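Local coordinates for protein GH62 arabinofuranosidase (Podospora anserina, PDB 4N4B) that probably hydrolyses terminal non-reducing alpha-L-arabinofuranosyl residues from xylan, as a secreted, calcium-containing beta-propeller enzyme of glycoside hydrolase family 62, at residues L97-Q106 against L118-S128; F108-Y117 against T191-G199. One frame throughout, in Å; residues are numbered along the deposited sequence.

Contact 1: L97-Q106 against L118-S128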
loop_
_atom_site.group_PDB
_atom_site.type_symbol
_atom_site.label_atom_id
_atom_site.label_comp_id
_atom_site.label_asym_id
_atom_site.label_seq_id
_atom_site.Cartn_x
_atom_site.Cartn_y
_atom_site.Cartn_z
ATOM N N LEU A 97 -6.550 7.782 -17.440
ATOM C CA LEU A 97 -5.376 7.769 -16.466
ATOM C C LEU A 97 -4.086 7.758 -17.289
ATOM O O LEU A 97 -3.203 8.613 -17.005
ATOM C CB LEU A 97 -5.483 6.590 -15.604
ATOM C CG LEU A 97 -4.423 6.482 -14.480
ATOM C CD1 LEU A 97 -4.996 5.814 -13.265
ATOM C CD2 LEU A 97 -3.207 5.700 -15.021
ATOM N N GLY A 98 -3.903 6.948 -18.310
ATOM C CA GLY A 98 -2.969 7.158 -19.371
ATOM C C GLY A 98 -1.543 6.801 -19.053
ATOM O O GLY A 98 -1.154 6.329 -17.970
ATOM N N THR A 99 -0.722 6.986 -20.078
ATOM C CA THR A 99 0.699 6.882 -19.970
ATOM C C THR A 99 1.295 7.984 -19.112
ATOM O O THR A 99 0.709 9.068 -18.905
ATOM C CB THR A 99 1.349 6.853 -21.367
ATOM O OG1 THR A 99 1.079 8.079 -22.037
ATOM C CG2 THR A 99 0.940 5.630 -22.242
ATOM N N GLY A 100 2.493 7.710 -18.674
ATOM C CA GLY A 100 3.271 8.573 -17.787
ATOM C C GLY A 100 3.614 7.855 -16.520
ATOM O O GLY A 100 3.398 6.642 -16.364
ATOM N N TYR A 101 4.189 8.596 -15.605
ATOM C CA TYR A 101 4.573 8.060 -14.309
ATOM C C TYR A 101 3.375 7.934 -13.392
ATOM O O TYR A 101 2.804 8.890 -13.073
ATOM C CB TYR A 101 5.651 8.972 -13.684
ATOM C CG TYR A 101 6.065 8.659 -12.274
ATOM C CD1 TYR A 101 6.238 7.382 -11.836
ATOM C CD2 TYR A 101 6.278 9.671 -11.402
ATOM C CE1 TYR A 101 6.647 7.118 -10.552
ATOM C CE2 TYR A 101 6.689 9.410 -10.125
ATOM C CZ TYR A 101 6.838 8.127 -9.704
ATOM O OH TYR A 101 7.275 7.870 -8.436
ATOM N N ARG A 102 3.039 6.702 -13.012
ATOM C CA ARG A 102 2.046 6.457 -11.990
ATOM C C ARG A 102 2.497 5.285 -11.240
ATOM O O ARG A 102 2.983 4.272 -11.818
ATOM C CB ARG A 102 0.645 6.163 -12.568
ATOM C CG ARG A 102 -0.062 7.281 -13.315
ATOM C CD ARG A 102 0.242 7.279 -14.789
ATOM N NE ARG A 102 -0.502 8.269 -15.535
ATOM C CZ ARG A 102 -0.301 9.572 -15.529
ATOM N NH1 ARG A 102 0.759 10.057 -14.881
ATOM N NH2 ARG A 102 -1.039 10.385 -16.267
ATOM N N ALA A 103 2.431 5.262 -9.893
ATOM C CA ALA A 103 2.847 4.151 -9.073
ATOM C C ALA A 103 2.155 4.100 -7.770
ATOM O O ALA A 103 1.678 5.116 -7.211
ATOM C CB ALA A 103 4.364 4.231 -8.892
ATOM N N ALA A 104 2.097 2.908 -7.212
ATOM C CA ALA A 104 1.733 2.597 -5.824
ATOM C C ALA A 104 0.323 3.040 -5.480
ATOM O O ALA A 104 0.071 4.038 -4.792
ATOM C CB ALA A 104 2.756 3.230 -4.837
ATOM N N PRO A 105 -0.660 2.321 -6.026
ATOM C CA PRO A 105 -2.071 2.647 -5.919
ATOM C C PRO A 105 -2.703 2.220 -4.604
ATOM O O PRO A 105 -2.254 1.307 -3.892
ATOM C CB PRO A 105 -2.673 1.921 -7.058
ATOM C CG PRO A 105 -1.880 0.660 -7.135
ATOM C CD PRO A 105 -0.448 1.040 -6.780
ATOM N N GLN A 106 -3.842 2.884 -4.309
ATOM C CA GLN A 106 -4.732 2.577 -3.176
ATOM C C GLN A 106 -6.157 2.750 -3.697
ATOM O O GLN A 106 -6.487 3.806 -4.204
ATOM C CB GLN A 106 -4.505 3.464 -1.954
ATOM C CG GLN A 106 -5.394 3.164 -0.797
ATOM C CD GLN A 106 -5.580 4.358 0.130
ATOM O OE1 GLN A 106 -5.481 5.522 -0.283
ATOM N NE2 GLN A 106 -5.961 4.044 1.353
ATOM N N LEU A 118 -8.936 5.903 -6.817
ATOM C CA LEU A 118 -7.621 5.308 -6.909
ATOM C C LEU A 118 -6.593 6.415 -6.642
ATOM O O LEU A 118 -6.536 7.336 -7.393
ATOM C CB LEU A 118 -7.462 4.676 -8.269
ATOM C CG LEU A 118 -6.245 3.667 -8.423
ATOM C CD1 LEU A 118 -6.580 2.396 -7.672
ATOM C CD2 LEU A 118 -5.974 3.429 -9.898
ATOM N N VAL A 119 -5.901 6.252 -5.501
ATOM C CA VAL A 119 -4.879 7.213 -5.068
ATOM C C VAL A 119 -3.549 6.642 -5.426
ATOM O O VAL A 119 -3.308 5.448 -5.262
ATOM C CB VAL A 119 -5.044 7.416 -3.569
ATOM C CG1 VAL A 119 -3.921 8.224 -2.916
ATOM C CG2 VAL A 119 -6.399 8.163 -3.301
ATOM N N TYR A 120 -2.626 7.479 -5.895
ATOM C CA TYR A 120 -1.319 7.048 -6.406
ATOM C C TYR A 120 -0.425 8.269 -6.560
ATOM O O TYR A 120 -0.797 9.370 -6.292
ATOM C CB TYR A 120 -1.467 6.251 -7.742
ATOM C CG TYR A 120 -2.198 6.980 -8.771
ATOM C CD1 TYR A 120 -3.584 6.855 -8.911
ATOM C CD2 TYR A 120 -1.580 7.772 -9.717
ATOM C CE1 TYR A 120 -4.220 7.562 -9.896
ATOM C CE2 TYR A 120 -2.232 8.508 -10.717
ATOM C CZ TYR A 120 -3.579 8.389 -10.803
ATOM O OH TYR A 120 -4.258 9.039 -11.817
ATOM N N GLN A 121 0.816 8.012 -6.905
ATOM C CA GLN A 121 1.805 9.054 -7.098
ATOM C C GLN A 121 2.092 9.285 -8.573
ATOM O O GLN A 121 2.095 8.329 -9.376
ATOM C CB GLN A 121 3.070 8.779 -6.332
ATOM C CG GLN A 121 3.920 7.675 -6.978
ATOM C CD GLN A 121 4.625 6.867 -5.953
ATOM O OE1 GLN A 121 4.108 6.503 -4.904
ATOM N NE2 GLN A 121 5.891 6.510 -6.237
ATOM N N ASN A 122 2.415 10.507 -8.920
ATOM C CA ASN A 122 2.782 10.851 -10.267
ATOM C C ASN A 122 3.916 11.939 -10.260
ATOM O O ASN A 122 4.099 12.610 -11.251
ATOM C CB ASN A 122 1.656 11.342 -11.145
ATOM C CG ASN A 122 1.166 12.726 -10.761
ATOM O OD1 ASN A 122 1.393 13.137 -9.617
ATOM N ND2 ASN A 122 0.469 13.370 -11.659
ATOM N N GLY A 123 4.627 12.039 -9.127
ATOM C CA GLY A 123 5.494 13.229 -8.877
ATOM C C GLY A 123 4.837 14.175 -7.922
ATOM O O GLY A 123 5.524 14.840 -7.159
ATOM N N ASN A 124 3.496 14.145 -7.875
ATOM C CA ASN A 124 2.661 14.739 -6.839
ATOM C C ASN A 124 1.872 13.581 -6.245
ATOM O O ASN A 124 2.132 12.411 -6.533
ATOM C CB ASN A 124 1.818 15.862 -7.487
ATOM C CG ASN A 124 1.234 16.872 -6.526
ATOM O OD1 ASN A 124 0.632 16.658 -5.523
ATOM N ND2 ASN A 124 1.296 18.112 -7.032
ATOM N N ALA A 125 0.906 13.877 -5.374
ATOM C CA ALA A 125 -0.076 12.965 -4.833
ATOM C C ALA A 125 -1.311 13.092 -5.738
ATOM O O ALA A 125 -1.845 14.235 -5.861
ATOM C CB ALA A 125 -0.421 13.305 -3.403
ATOM N N ALA A 126 -1.741 12.033 -6.386
ATOM C CA ALA A 126 -2.787 12.099 -7.387
ATOM C C ALA A 126 -3.934 11.127 -7.038
ATOM O O ALA A 126 -3.821 10.226 -6.261
ATOM C CB ALA A 126 -2.174 11.757 -8.676
ATOM N N TYR A 127 -5.042 11.375 -7.730
ATOM C CA TYR A 127 -6.173 10.451 -7.682
ATOM C C TYR A 127 -6.898 10.464 -9.028
ATOM O O TYR A 127 -6.955 11.438 -9.778
ATOM C CB TYR A 127 -7.120 10.815 -6.519
ATOM C CG TYR A 127 -7.858 12.097 -6.739
ATOM C CD1 TYR A 127 -9.102 12.128 -7.424
ATOM C CD2 TYR A 127 -7.338 13.331 -6.364
ATOM C CE1 TYR A 127 -9.739 13.344 -7.646
ATOM C CE2 TYR A 127 -8.016 14.543 -6.580
ATOM C CZ TYR A 127 -9.176 14.503 -7.247
ATOM O OH TYR A 127 -9.849 15.717 -7.542
ATOM N N SER A 128 -7.526 9.282 -9.245
ATOM C CA SER A 128 -8.487 9.051 -10.322
ATOM C C SER A 128 -9.767 8.554 -9.689
ATOM O O SER A 128 -9.772 7.997 -8.609
ATOM C CB SER A 128 -7.935 8.079 -11.307
ATOM O OG SER A 128 -6.876 8.620 -12.053
HETATM O O HOH W 1 1.420 6.373 -4.133
#
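Q121 sets its CG between its own backbone N and carbonyl carbon (chi1 75°) and then bends at chi2, which carries the amide over A103 to Y101; Y101 meets it with CG trans to the main-chain nitrogen, its ring reaching back beside the turn at N122-G123. Q121 NE2 donates to Y101 OH at 2.9 Å, nearly straight (162° at the hydrogen) and close to the amide plane. Ring and amide planes stand 77° apart. The same NE2 also bonds a bound Tris molecule, probably from the crystallisation liquor. Q121 OE1 accepts from D165 N, and a water lies within hydrogen-bonding distance of both OE1 and A104 O, so both ends of the amide are fixed. Behind this group the main chains pair antiparallel. A103 N to Q121 O (3.1 Å) and Q121 N to A103 O make one hydrogen-bonded pair; Q106 and V119 make the next. Between these pairs A104, with positive phi, and P105 stand opposite the single residue Y120, a beta bulge. This is the hairpin of strands 103-110 and 115-121, the first two strands of one four-stranded propeller blade; the A104 side chain comes within about 4 Å of that of H285, a residue of this protein's calcium site. On the side away from A103 and Q121, R102 of the preceding loop lays CG against Y120 CE2 at 3.6 Å, the two side chains running side by side. Its guanidinium turns back on its own loop, where NE and NH2 both grip L97 O and NH1 reaches Y101 O (3.0 Å) from above that carbonyl's plane. L97 closes the far end of the Y120 ring: CD1 lies 3.6 Å from Y120 OH, whose proton goes to S128 OG at 2.7 Å; S128 OG in turn bonds T140 O.

Contact 2: F108-Y117 against T191-G199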
loop_
_atom_site.group_PDB
_atom_site.type_symbol
_atom_site.label_atom_id
_atom_site.label_comp_id
_atom_site.label_asym_id
_atom_site.label_seq_id
_atom_site.Cartn_x
_atom_site.Cartn_y
_atom_site.Cartn_z
ATOM N N PHE A 108 -10.399 2.547 -2.897
ATOM C CA PHE A 108 -11.515 2.525 -1.927
ATOM C C PHE A 108 -12.720 3.168 -2.555
ATOM O O PHE A 108 -12.641 3.988 -3.457
ATOM C CB PHE A 108 -11.111 3.229 -0.593
ATOM C CG PHE A 108 -10.691 4.635 -0.760
ATOM C CD1 PHE A 108 -11.537 5.711 -0.681
ATOM C CD2 PHE A 108 -9.328 4.922 -0.957
ATOM C CE1 PHE A 108 -11.108 7.012 -0.847
ATOM C CE2 PHE A 108 -8.890 6.214 -1.175
ATOM C CZ PHE A 108 -9.792 7.249 -1.129
ATOM N N TRP A 109 -13.879 2.786 -1.994
ATOM C CA TRP A 109 -15.168 3.461 -2.355
ATOM C C TRP A 109 -15.325 4.698 -1.515
ATOM O O TRP A 109 -15.219 4.624 -0.298
ATOM C CB TRP A 109 -16.295 2.461 -2.048
ATOM C CG TRP A 109 -17.704 2.962 -2.300
ATOM C CD1 TRP A 109 -18.609 3.186 -1.290
ATOM C CD2 TRP A 109 -18.311 3.222 -3.525
ATOM N NE1 TRP A 109 -19.772 3.534 -1.875
ATOM C CE2 TRP A 109 -19.680 3.587 -3.216
ATOM C CE3 TRP A 109 -17.934 3.118 -4.829
ATOM C CZ2 TRP A 109 -20.609 3.777 -4.221
ATOM C CZ3 TRP A 109 -18.850 3.380 -5.852
ATOM C CH2 TRP A 109 -20.183 3.769 -5.507
ATOM N N PHE A 110 -15.579 5.833 -2.148
ATOM C CA PHE A 110 -15.799 7.080 -1.357
ATOM C C PHE A 110 -17.316 7.313 -1.363
ATOM O O PHE A 110 -17.916 7.776 -2.361
ATOM C CB PHE A 110 -15.044 8.222 -1.948
ATOM C CG PHE A 110 -15.124 9.460 -1.093
ATOM C CD1 PHE A 110 -14.533 9.510 0.125
ATOM C CD2 PHE A 110 -15.803 10.611 -1.548
ATOM C CE1 PHE A 110 -14.621 10.625 0.939
ATOM C CE2 PHE A 110 -15.901 11.700 -0.759
ATOM C CZ PHE A 110 -15.370 11.721 0.494
ATOM N N ALA A 111 -17.881 6.902 -0.247
ATOM C CA ALA A 111 -19.365 6.834 -0.167
ATOM C C ALA A 111 -20.053 8.196 -0.392
ATOM O O ALA A 111 -21.017 8.176 -1.175
ATOM C CB ALA A 111 -19.734 6.173 1.149
ATOM N N PRO A 112 -19.496 9.301 0.010
ATOM C CA PRO A 112 -20.196 10.600 -0.293
ATOM C C PRO A 112 -20.372 10.892 -1.730
ATOM O O PRO A 112 -21.192 11.691 -2.116
ATOM C CB PRO A 112 -19.337 11.641 0.487
ATOM C CG PRO A 112 -18.745 10.842 1.621
ATOM C CD PRO A 112 -18.447 9.499 0.991
ATOM N N HIS A 113 -19.504 10.396 -2.630
ATOM C CA HIS A 113 -19.562 10.683 -4.001
ATOM C C HIS A 113 -20.099 9.514 -4.877
ATOM O O HIS A 113 -20.268 9.689 -6.089
ATOM C CB HIS A 113 -18.171 11.027 -4.540
ATOM C CG HIS A 113 -17.638 12.321 -4.035
ATOM N ND1 HIS A 113 -16.349 12.735 -4.223
ATOM C CD2 HIS A 113 -18.257 13.317 -3.314
ATOM C CE1 HIS A 113 -16.191 13.955 -3.722
ATOM N NE2 HIS A 113 -17.369 14.347 -3.219
ATOM N N LYS A 114 -20.277 8.375 -4.258
ATOM C CA LYS A 114 -20.605 7.161 -4.925
ATOM C C LYS A 114 -19.723 6.904 -6.160
ATOM O O LYS A 114 -20.031 6.657 -7.277
ATOM C CB LYS A 114 -22.085 7.159 -5.389
ATOM C CG LYS A 114 -22.980 7.106 -4.165
ATOM C CD LYS A 114 -24.394 7.149 -4.759
ATOM C CE LYS A 114 -25.456 7.729 -3.824
ATOM N NZ LYS A 114 -25.539 6.988 -2.541
ATOM N N LEU A 115 -18.401 7.008 -5.859
ATOM C CA LEU A 115 -17.310 6.778 -6.826
ATOM C C LEU A 115 -16.212 6.044 -6.087
ATOM O O LEU A 115 -15.925 6.221 -4.909
ATOM C CB LEU A 115 -16.703 8.065 -7.318
ATOM C CG LEU A 115 -17.515 8.956 -8.258
ATOM C CD1 LEU A 115 -16.825 10.298 -8.453
ATOM C CD2 LEU A 115 -17.852 8.274 -9.569
ATOM N N TRP A 116 -15.595 5.118 -6.883
ATOM C CA TRP A 116 -14.320 4.579 -6.415
ATOM C C TRP A 116 -13.238 5.626 -6.709
ATOM O O TRP A 116 -13.220 6.251 -7.754
ATOM C CB TRP A 116 -13.995 3.331 -7.246
ATOM C CG TRP A 116 -14.993 2.195 -7.105
ATOM C CD1 TRP A 116 -16.054 1.975 -7.895
ATOM C CD2 TRP A 116 -14.999 1.205 -6.072
ATOM N NE1 TRP A 116 -16.736 0.869 -7.419
ATOM C CE2 TRP A 116 -16.145 0.365 -6.299
ATOM C CE3 TRP A 116 -14.195 0.929 -4.974
ATOM C CZ2 TRP A 116 -16.439 -0.719 -5.444
ATOM C CZ3 TRP A 116 -14.518 -0.097 -4.177
ATOM C CH2 TRP A 116 -15.652 -0.894 -4.393
ATOM N N TYR A 117 -12.317 5.667 -5.781
ATOM C CA TYR A 117 -11.061 6.449 -5.862
ATOM C C TYR A 117 -9.887 5.515 -5.985
ATOM O O TYR A 117 -9.830 4.530 -5.254
ATOM C CB TYR A 117 -10.888 7.400 -4.656
ATOM C CG TYR A 117 -11.706 8.701 -4.789
ATOM C CD1 TYR A 117 -13.100 8.685 -4.752
ATOM C CD2 TYR A 117 -11.077 9.928 -4.984
ATOM C CE1 TYR A 117 -13.815 9.851 -4.926
ATOM C CE2 TYR A 117 -11.810 11.121 -5.178
ATOM C CZ TYR A 117 -13.170 11.046 -5.135
ATOM O OH TYR A 117 -13.915 12.236 -5.285
ATOM N N THR A 191 -8.311 17.204 5.317
ATOM C CA THR A 191 -9.435 18.070 4.857
ATOM C C THR A 191 -10.686 17.514 5.438
ATOM O O THR A 191 -10.730 16.403 5.982
ATOM C CB THR A 191 -9.469 18.107 3.348
ATOM O OG1 THR A 191 -10.302 19.210 2.915
ATOM C CG2 THR A 191 -9.925 16.793 2.697
ATOM N N SER A 192 -11.777 18.307 5.387
ATOM C CA SER A 192 -12.990 17.723 5.844
ATOM C C SER A 192 -13.541 16.679 4.913
ATOM O O SER A 192 -13.254 16.687 3.705
ATOM C CB SER A 192 -14.052 18.869 5.997
ATOM O OG SER A 192 -14.539 19.276 4.791
ATOM N N LEU A 193 -14.384 15.802 5.438
ATOM C CA LEU A 193 -15.072 14.796 4.701
ATOM C C LEU A 193 -15.802 15.389 3.521
ATOM O O LEU A 193 -15.815 14.869 2.391
ATOM C CB LEU A 193 -15.978 13.889 5.579
ATOM C CG LEU A 193 -16.681 12.734 4.888
ATOM C CD1 LEU A 193 -15.660 11.659 4.407
ATOM C CD2 LEU A 193 -17.738 12.100 5.792
ATOM N N GLU A 194 -16.482 16.531 3.774
ATOM C CA GLU A 194 -17.277 17.167 2.799
ATOM C C GLU A 194 -16.521 17.860 1.692
ATOM O O GLU A 194 -17.071 18.033 0.573
ATOM C CB GLU A 194 -18.278 18.191 3.549
ATOM C CG GLU A 194 -19.210 17.527 4.627
ATOM C CD GLU A 194 -18.569 17.145 6.035
ATOM O OE1 GLU A 194 -17.376 17.477 6.456
ATOM O OE2 GLU A 194 -19.313 16.459 6.809
ATOM N N GLN A 195 -15.253 18.189 1.954
ATOM C CA GLN A 195 -14.422 18.863 0.988
ATOM C C GLN A 195 -13.577 17.877 0.116
ATOM O O GLN A 195 -13.233 18.206 -1.007
ATOM C CB GLN A 195 -13.479 19.796 1.692
ATOM C CG GLN A 195 -14.125 21.042 2.360
ATOM C CD GLN A 195 -12.980 21.736 3.071
ATOM O OE1 GLN A 195 -12.164 22.384 2.427
ATOM N NE2 GLN A 195 -12.757 21.402 4.336
ATOM N N PHE A 196 -13.349 16.697 0.670
ATOM C CA PHE A 196 -12.505 15.688 -0.017
ATOM C C PHE A 196 -12.952 15.537 -1.450
ATOM O O PHE A 196 -14.159 15.384 -1.712
ATOM C CB PHE A 196 -12.599 14.413 0.741
ATOM C CG PHE A 196 -11.693 13.331 0.104
ATOM C CD1 PHE A 196 -12.165 12.528 -0.908
ATOM C CD2 PHE A 196 -10.385 13.201 0.510
ATOM C CE1 PHE A 196 -11.320 11.523 -1.489
ATOM C CE2 PHE A 196 -9.507 12.251 -0.093
ATOM C CZ PHE A 196 -10.019 11.422 -1.058
ATOM N N PRO A 197 -12.036 15.505 -2.447
ATOM C CA PRO A 197 -10.574 15.460 -2.325
ATOM C C PRO A 197 -9.893 16.788 -2.209
ATOM O O PRO A 197 -8.643 16.871 -2.143
ATOM C CB PRO A 197 -10.166 14.747 -3.611
ATOM C CG PRO A 197 -11.195 15.245 -4.628
ATOM C CD PRO A 197 -12.471 15.278 -3.833
ATOM N N ASN A 198 -10.625 17.894 -2.245
ATOM C CA ASN A 198 -10.096 19.209 -2.205
ATOM C C ASN A 198 -9.731 19.750 -0.820
ATOM O O ASN A 198 -10.212 19.222 0.170
ATOM C CB ASN A 198 -11.157 20.126 -2.896
ATOM C CG ASN A 198 -11.514 19.645 -4.284
ATOM O OD1 ASN A 198 -10.656 19.579 -5.188
ATOM N ND2 ASN A 198 -12.733 19.307 -4.489
ATOM N N GLY A 199 -8.891 20.769 -0.832
ATOM C CA GLY A 199 -8.588 21.442 0.445
ATOM C C GLY A 199 -7.563 20.829 1.348
ATOM O O GLY A 199 -7.490 21.146 2.520
HETATM O O HOH W 2 -19.030 15.613 -0.940
HETATM O O HOH W 3 -16.161 17.151 -2.344
#
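F196 meets three aromatic rings of the hairpin at once. Its CD1 lies over one face of F110, 3.6 Å from F110 CZ, with ring planes inclined at 41°; its CE1 sits over a face of Y117, 3.7 Å from Y117 CE2, at 55°. F196 CZ reaches the edge of F108. L193 CD1 extends the apolar patch, 3.8 Å from F110 CE1. P112 CD covers the F110 face opposite F196, so that ring is sandwiched, and replacing F110 with an alanine would probably open a gap between P112 and F196 and leave L193 CD1 without its aromatic neighbour. At the solvent side H113 CE1 comes 3.2 Å from F196 O, and one water lies 2.7 Å from F196 O and also near E194 O. The H113 ring is itself positioned by a 2.7 Å hydrogen bond between ND1 and Y117 OH, and by F110 CE2 beneath its centre. On the partner segment, the peptide before P197 is cis, and the proline lies over one F196 face, its CB 3.9 Å above the ring centre, while P197 CD touches Y117 OH. F110, Y117 and F196 thus form an aromatic cluster between neighbouring four-stranded blades of the beta-propeller.

Contacts 1 and 2 have centres about 17 Å apart and share strands 103-110 and 115-121. Contact 1 takes the beginning of the first strand and the end of the second, about 13 Å from the chain centre; contact 2 takes the opposite end of the hairpin, about 19 Å out. The segments alternate along the chain: 97-106, 108-117, 118-128, then 191-199 after strand 185-192 of the next blade. They also touch directly, V119 CG2 lying 3.8 Å from F108 CE2 and Y127 CD1 3.7 Å from Y117 CE2. Contact 1 therefore pairs strands within a blade, near the calcium-site residue H285, whereas contact 2 packs that blade against its neighbour, away from the annotated sites.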